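Local coordinates for hypothetical 30.2 KD protein c25g10.02 IN chromosome I (Schizosaccharomyces pombe, PDB 1KCF) that resolves four-way Holliday junctions as a homodimeric, magnesium-dependent endonuclease that cuts at the point of strand exchange, and probably helps maintain mitochondrial DNA, at residues R191-V195 with A229-L233. Sequence-based numbering, arbitrary orientation.
Sequences RVQMV and ADSAL. With SO4 (sulfate ion), chain C.
Helical segments 191-195 and 229-233 pass 9.2 Å apart at their axes with N-to-C directions 55° apart, and the backbones come nearest at Val192 and Ala229, whose CA atoms are 5.5 Å apart. Arg191 spans the polar side of this crossing. Its chain bends at chi3 (-63°), and the guanidinium presents NE to a sulfate ion and NH1 to Asp230. NH1 gives a salt-bridging hydrogen bond to Asp230 OD1 at 2.8 Å; the oxygen lies close to the guanidinium plane, yet the nitrogen meets it from 59° above the carboxylate plane. Tyr172 OH is a second hydrogen-bond partner of OD1. The sulfate, probably from the crystallisation liquor, sits at another part of the guanidinium edge: its O1 accepts from Arg191 NE at 2.9 Å and from the backbone N of Arg191 at 2.7 Å, so one oxygen joins side chain and helix start.

The apolar side is built on Val195 CG2, set anti to its own carbonyl carbon, which touches Ala229 CB and Leu233 CG, each at 3.7 Å. Leu233 CD1 lies against Arg191 CB at 3.7 Å, the two chains crossing at about a right angle, and Met194 CE reaches the same methyl. Trp215 of helix 209-217 packs on Val192, Val195 and Ala229.

Replacing Arg191 by an alanine would probably deprive Asp230 OD1 of its cationic mate, leaving Tyr172 OH to hold that oxygen. Asp230 and Asp46 are the assigned magnesium-binding residues of this RNase H-like, RuvC-family fold, and their carboxylates lie close together; the salt bridge is consistent with the arginine being a second-shell residue that helps position this carboxylate, and the sulfate beside it with a site able to receive a DNA phosphate.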
loop_
_atom_site.group_PDB
_atom_site.type_symbol
_atom_site.label_atom_id
_atom_site.label_comp_id
_atom_site.label_asym_id
_atom_site.label_seq_id
_atom_site.Cartn_x
_atom_site.Cartn_y
_atom_site.Cartn_z
ATOM N N ARG A 191 -7.080 14.074 -24.665
ATOM C CA ARG A 191 -8.079 13.769 -23.642
ATOM C C ARG A 191 -9.016 14.959 -23.423
ATOM O O ARG A 191 -10.227 14.787 -23.312
ATOM C CB ARG A 191 -7.383 13.385 -22.337
ATOM C CG ARG A 191 -6.617 12.069 -22.423
ATOM C CD ARG A 191 -5.672 11.889 -21.241
ATOM N NE ARG A 191 -4.647 12.929 -21.214
ATOM C CZ ARG A 191 -3.848 13.170 -20.181
ATOM N NH1 ARG A 191 -3.950 12.445 -19.076
ATOM N NH2 ARG A 191 -2.948 14.142 -20.249
ATOM N N VAL A 192 -8.449 16.161 -23.374
ATOM C CA VAL A 192 -9.237 17.381 -23.188
ATOM C C VAL A 192 -10.245 17.557 -24.323
ATOM O O VAL A 192 -11.396 17.922 -24.092
ATOM C CB VAL A 192 -8.315 18.620 -23.125
ATOM C CG1 VAL A 192 -9.122 19.897 -23.318
ATOM C CG2 VAL A 192 -7.597 18.655 -21.784
ATOM N N GLN A 193 -9.809 17.295 -25.550
ATOM C CA GLN A 193 -10.682 17.420 -26.711
ATOM C C GLN A 193 -11.777 16.362 -26.703
ATOM O O GLN A 193 -12.909 16.629 -27.110
ATOM C CB GLN A 193 -9.872 17.307 -28.005
ATOM C CG GLN A 193 -9.669 18.633 -28.724
ATOM C CD GLN A 193 -10.984 19.341 -29.029
ATOM O OE1 GLN A 193 -11.836 18.817 -29.753
ATOM N NE2 GLN A 193 -11.155 20.537 -28.473
ATOM N N MET A 194 -11.444 15.157 -26.250
ATOM C CA MET A 194 -12.436 14.091 -26.199
ATOM C C MET A 194 -13.553 14.459 -25.232
ATOM O O MET A 194 -14.726 14.285 -25.546
ATOM C CB MET A 194 -11.798 12.766 -25.772
ATOM C CG MET A 194 -10.806 12.208 -26.774
ATOM S SD MET A 194 -10.379 10.472 -26.466
ATOM C CE MET A 194 -9.019 10.643 -25.346
ATOM N N VAL A 195 -13.189 14.975 -24.060
ATOM C CA VAL A 195 -14.173 15.360 -23.060
ATOM C C VAL A 195 -14.989 16.549 -23.532
ATOM O O VAL A 195 -16.202 16.598 -23.331
ATOM C CB VAL A 195 -13.504 15.717 -21.719
ATOM C CG1 VAL A 195 -14.550 16.253 -20.738
ATOM C CG2 VAL A 195 -12.827 14.481 -21.144
ATOM N N ALA A 229 -9.830 15.912 -17.148
ATOM C CA ALA A 229 -10.339 15.163 -18.284
ATOM C C ALA A 229 -10.011 13.694 -18.079
ATOM O O ALA A 229 -10.813 12.817 -18.396
ATOM C CB ALA A 229 -9.707 15.672 -19.575
ATOM N N ASP A 230 -8.837 13.430 -17.523
ATOM C CA ASP A 230 -8.418 12.059 -17.284
ATOM C C ASP A 230 -9.409 11.307 -16.393
ATOM O O ASP A 230 -9.884 10.231 -16.760
ATOM C CB ASP A 230 -7.030 12.032 -16.651
ATOM C CG ASP A 230 -6.239 10.807 -17.050
ATOM O OD1 ASP A 230 -5.909 10.697 -18.252
ATOM O OD2 ASP A 230 -5.957 9.956 -16.176
ATOM N N SER A 231 -9.733 11.864 -15.227
ATOM C CA SER A 231 -10.670 11.189 -14.334
ATOM C C SER A 231 -12.075 11.116 -14.930
ATOM O O SER A 231 -12.808 10.157 -14.685
ATOM C CB SER A 231 -10.714 11.875 -12.956
ATOM O OG SER A 231 -11.194 13.206 -13.038
ATOM N N ALA A 232 -12.455 12.123 -15.713
ATOM C CA ALA A 232 -13.778 12.128 -16.327
ATOM C C ALA A 232 -13.880 11.003 -17.362
ATOM O O ALA A 232 -14.928 10.379 -17.509
ATOM C CB ALA A 232 -14.053 13.480 -16.982
ATOM N N LEU A 233 -12.790 10.744 -18.078
ATOM C CA LEU A 233 -12.782 9.680 -19.084
ATOM C C LEU A 233 -12.780 8.313 -18.420
ATOM O O LEU A 233 -13.262 7.334 -18.995
ATOM C CB LEU A 233 -11.565 9.807 -20.003
ATOM C CG LEU A 233 -11.560 10.989 -20.973
ATOM C CD1 LEU A 233 -10.177 11.148 -21.565
ATOM C CD2 LEU A 233 -12.597 10.762 -22.066
HETATM S S SO4 C . -3.161 13.997 -24.468
HETATM O O1 SO4 C . -4.471 14.159 -23.810
HETATM O O2 SO4 C . -3.248 12.889 -25.439
HETATM O O3 SO4 C . -2.805 15.248 -25.161
HETATM O O4 SO4 C . -2.131 13.688 -23.458
#